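Local coordinates for protein flagellar assembly factor FliW (Geobacillus thermodenitrificans, PDB 5DMD) that probably binds both the translational repressor CsrA, relieving repression of targets such as flagellin, and flagellin itself during flagellum assembly, at residues Tyr70-Asp75 with Gln110-Ile115. The protein carries 1 engineered substitution. Sequence-based numbering, arbitrary orientation.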
ATOM      1  N   TYR A  70       5.048 -14.164   2.915  1.00 18.07           N
ATOM      2  CA  TYR A  70       5.475 -12.819   3.287  1.00 17.99           C
ATOM      3  C   TYR A  70       5.385 -12.647   4.792  1.00 24.85           C
ATOM      4  O   TYR A  70       4.306 -12.771   5.377  1.00 30.55           O
ATOM      5  CB  TYR A  70       4.587 -11.790   2.598  1.00 20.74           C
ATOM      6  CG  TYR A  70       5.087 -10.357   2.694  1.00 17.45           C
ATOM      7  CD1 TYR A  70       6.381 -10.021   2.318  1.00 17.95           C
ATOM      8  CD2 TYR A  70       4.249  -9.350   3.139  1.00 27.07           C
ATOM      9  CE1 TYR A  70       6.827  -8.708   2.401  1.00 17.41           C
ATOM     10  CE2 TYR A  70       4.683  -8.044   3.217  1.00 20.23           C
ATOM     11  CZ  TYR A  70       5.969  -7.726   2.840  1.00 19.43           C
ATOM     12  OH  TYR A  70       6.387  -6.416   2.915  1.00 17.89           O
ATOM     13  N   GLU A  71       6.521 -12.365   5.420  1.00 23.20           N
ATOM     14  CA  GLU A  71       6.580 -12.220   6.868  1.00 35.10           C
ATOM     15  C   GLU A  71       7.510 -11.061   7.179  1.00 28.58           C
ATOM     16  O   GLU A  71       8.659 -11.046   6.729  1.00 32.20           O
ATOM     17  CB  GLU A  71       7.084 -13.515   7.512  1.00 24.77           C
ATOM     18  CG  GLU A  71       6.887 -13.595   9.014  1.00 44.11           C
ATOM     19  CD  GLU A  71       7.504 -14.849   9.604  1.00 49.97           C
ATOM     20  OE1 GLU A  71       8.334 -14.729  10.530  1.00 60.79           O
ATOM     21  OE2 GLU A  71       7.161 -15.956   9.137  1.00 58.40           O
ATOM     22  N   ILE A  72       7.009 -10.081   7.928  1.00 24.79           N
ATOM     23  CA  ILE A  72       7.783  -8.903   8.278  1.00 27.64           C
ATOM     24  C   ILE A  72       7.759  -8.716   9.786  1.00 28.35           C
ATOM     25  O   ILE A  72       6.885  -9.225  10.493  1.00 25.97           O
ATOM     26  CB  ILE A  72       7.297  -7.626   7.556  1.00 24.05           C
ATOM     27  CG1 ILE A  72       5.938  -7.188   8.102  1.00 24.05           C
ATOM     28  CG2 ILE A  72       7.236  -7.856   6.057  1.00 24.12           C
ATOM     29  CD1 ILE A  72       5.422  -5.889   7.496  1.00 25.70           C
ATOM     30  N   ASP A  73       8.751  -7.990  10.280  1.00 27.38           N
ATOM     31  CA  ASP A  73       8.854  -7.703  11.702  1.00 28.20           C
ATOM     32  C   ASP A  73       8.968  -6.192  11.822  1.00 31.39           C
ATOM     33  O   ASP A  73       9.998  -5.611  11.465  1.00 45.23           O
ATOM     34  CB  ASP A  73      10.049  -8.430  12.323  1.00 27.90           C
ATOM     35  CG  ASP A  73      10.175  -8.178  13.811  1.00 52.45           C
ATOM     36  OD1 ASP A  73       9.147  -7.898  14.459  1.00 52.91           O
ATOM     37  OD2 ASP A  73      11.291  -8.321  14.350  1.00 60.89           O
ATOM     38  N   LEU A  74       7.893  -5.560  12.278  1.00 18.82           N
ATOM     39  CA  LEU A  74       7.861  -4.109  12.371  1.00 19.42           C
ATOM     40  C   LEU A  74       8.723  -3.634  13.532  1.00 24.12           C
ATOM     41  O   LEU A  74       8.725  -4.233  14.610  1.00 25.70           O
ATOM     42  CB  LEU A  74       6.431  -3.627  12.581  1.00 18.49           C
ATOM     43  CG  LEU A  74       5.449  -3.922  11.446  1.00 23.34           C
ATOM     44  CD1 LEU A  74       4.057  -3.452  11.827  1.00 24.22           C
ATOM     45  CD2 LEU A  74       5.892  -3.273  10.154  1.00 20.82           C
ATOM     46  N   ASP A  75       9.438  -2.537  13.302  1.00 20.30           N
ATOM     47  CA  ASP A  75      10.313  -1.945  14.300  1.00 25.72           C
ATOM     48  C   ASP A  75       9.494  -1.270  15.396  1.00 20.60           C
ATOM     49  O   ASP A  75       8.331  -0.898  15.203  1.00 18.79           O
ATOM     50  CB  ASP A  75      11.220  -0.916  13.630  1.00 28.95           C
ATOM     51  CG  ASP A  75      10.434   0.209  12.990  1.00 24.26           C
ATOM     52  OD1 ASP A  75       9.889  -0.002  11.876  1.00 24.58           O
ATOM     53  OD2 ASP A  75      10.365   1.295  13.597  1.00 29.42           O
ATOM     54  N   GLN A 110       9.863  -4.850  -0.057  1.00 15.29           N
ATOM     55  CA  GLN A 110      10.708  -4.175   0.921  1.00 16.85           C
ATOM     56  C   GLN A 110       9.991  -3.043   1.642  1.00 21.62           C
ATOM     57  O   GLN A 110      10.397  -2.684   2.752  1.00 18.53           O
ATOM     58  CB  GLN A 110      11.961  -3.608   0.241  1.00 23.30           C
ATOM     59  CG  GLN A 110      13.036  -3.143   1.217  1.00 28.76           C
ATOM     60  CD  GLN A 110      14.099  -2.269   0.563  1.00 39.96           C
ATOM     61  OE1 GLN A 110      14.215  -2.215  -0.659  1.00 27.91           O
ATOM     62  NE2 GLN A 110      14.890  -1.591   1.386  1.00 55.41           N
ATOM     63  N   ALA A 111       8.941  -2.469   1.053  1.00 14.05           N
ATOM     64  CA  ALA A 111       8.350  -1.227   1.554  1.00 13.60           C
ATOM     65  C   ALA A 111       6.834  -1.328   1.641  1.00 14.54           C
ATOM     66  O   ALA A 111       6.109  -0.620   0.934  1.00 12.83           O
ATOM     67  CB  ALA A 111       8.781  -0.033   0.704  1.00 13.74           C
ATOM     68  N   PRO A 112       6.320  -2.154   2.549  1.00 13.19           N
ATOM     69  CA  PRO A 112       4.866  -2.289   2.684  1.00 13.63           C
ATOM     70  C   PRO A 112       4.193  -1.049   3.258  1.00 12.60           C
ATOM     71  O   PRO A 112       4.792  -0.257   4.001  1.00 14.44           O
ATOM     72  CB  PRO A 112       4.711  -3.482   3.642  1.00 14.00           C
ATOM     73  CG  PRO A 112       5.930  -3.420   4.483  1.00 14.15           C
ATOM     74  CD  PRO A 112       7.039  -2.972   3.546  1.00 14.61           C
ATOM     75  N   ILE A 113       2.921  -0.898   2.893  1.00 13.10           N
ATOM     76  CA  ILE A 113       2.005   0.053   3.525  1.00 12.45           C
ATOM     77  C   ILE A 113       1.371  -0.636   4.729  1.00 12.53           C
ATOM     78  O   ILE A 113       0.770  -1.709   4.594  1.00 15.03           O
ATOM     79  CB  ILE A 113       0.921   0.503   2.530  1.00 12.06           C
ATOM     80  CG1 ILE A 113       1.530   1.221   1.313  1.00 13.15           C
ATOM     81  CG2 ILE A 113      -0.127   1.380   3.229  1.00 15.39           C
ATOM     82  CD1 ILE A 113       2.094   2.595   1.637  1.00 15.33           C
ATOM     83  N   VAL A 114       1.466  -0.007   5.896  1.00 11.95           N
ATOM     84  CA  VAL A 114       1.003  -0.578   7.155  1.00 12.44           C
ATOM     85  C   VAL A 114      -0.028   0.375   7.729  1.00 13.26           C
ATOM     86  O   VAL A 114       0.270   1.555   7.936  1.00 13.59           O
ATOM     87  CB  VAL A 114       2.167  -0.752   8.142  1.00 15.63           C
ATOM     88  CG1 VAL A 114       1.667  -1.343   9.452  1.00 15.45           C
ATOM     89  CG2 VAL A 114       3.274  -1.599   7.514  1.00 18.35           C
ATOM     90  N   ILE A 115      -1.232  -0.130   8.009  1.00 13.43           N
ATOM     91  CA  ILE A 115      -2.325   0.708   8.485  1.00 14.35           C
ATOM     92  C   ILE A 115      -2.898   0.127   9.769  1.00 13.55           C
ATOM     93  O   ILE A 115      -3.241  -1.060   9.819  1.00 17.35           O
ATOM     94  CB  ILE A 115      -3.420   0.848   7.411  1.00 12.90           C
ATOM     95  CG1 ILE A 115      -2.858   1.608   6.206  1.00 15.66           C
ATOM     96  CG2 ILE A 115      -4.662   1.538   7.985  1.00 15.53           C
ATOM     97  CD1 ILE A 115      -3.794   1.676   5.017  1.00 17.72           C
TER
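The hydroxyl of Tyr70 rests against the ring of Pro112: OH is 3.4 Å from CG of Pro112, and CB and CD lie hardly farther off. The same oxygen is hydrogen-bonded to the backbone carbonyl of Leu109, just ahead of the segment 110-115. With CG anti to the backbone N (chi1 -169°), the phenol extends from its loop to the strand, where the CB of Pro112 meets its edge, close to the ring plane. One face of the phenol is taken by Ile72, whose CG2 stands above it, 3.5 Å from the CZ of Tyr70. The other branch of Ile72 follows a different course, with CG1 between the backbone N and the carbonyl carbon (chi1 70°), and carries CD1 to within 3.9 Å of the CG of Pro112. That methyl also packs on Leu74, with Ile72 CD1 and Leu74 CD2 3.8 Å apart, so the apolar row continues along the loop. Leu74 ends it by setting its two methyls against those of Val114, CD1 to CG1 at 4.0 Å and CD2 to CG2 at 4.1 Å, the two side chains running past each other in opposite senses. The backbones stay well separated, with the CA atoms of Ile72 and Pro112 9.1 Å apart, and no hydrogen bond links the segments. Residues 70-75, which lead into helix 76-81 with Asp75 as its N-cap, thus lie over a face of strand 106-116 without joining its sheet. Neighbouring strand 90-97 extends this apolar surface: Tyr70 touches Val94, Ile72 touches Leu92, and Val114 touches both Val90 and Leu92. The loop is therefore held to the sheet by van der Waals and hydrophobic contact, while the bond to Leu109 gives the hydroxyl of the buried Tyr70 a polar partner and helps to keep it beside Pro112.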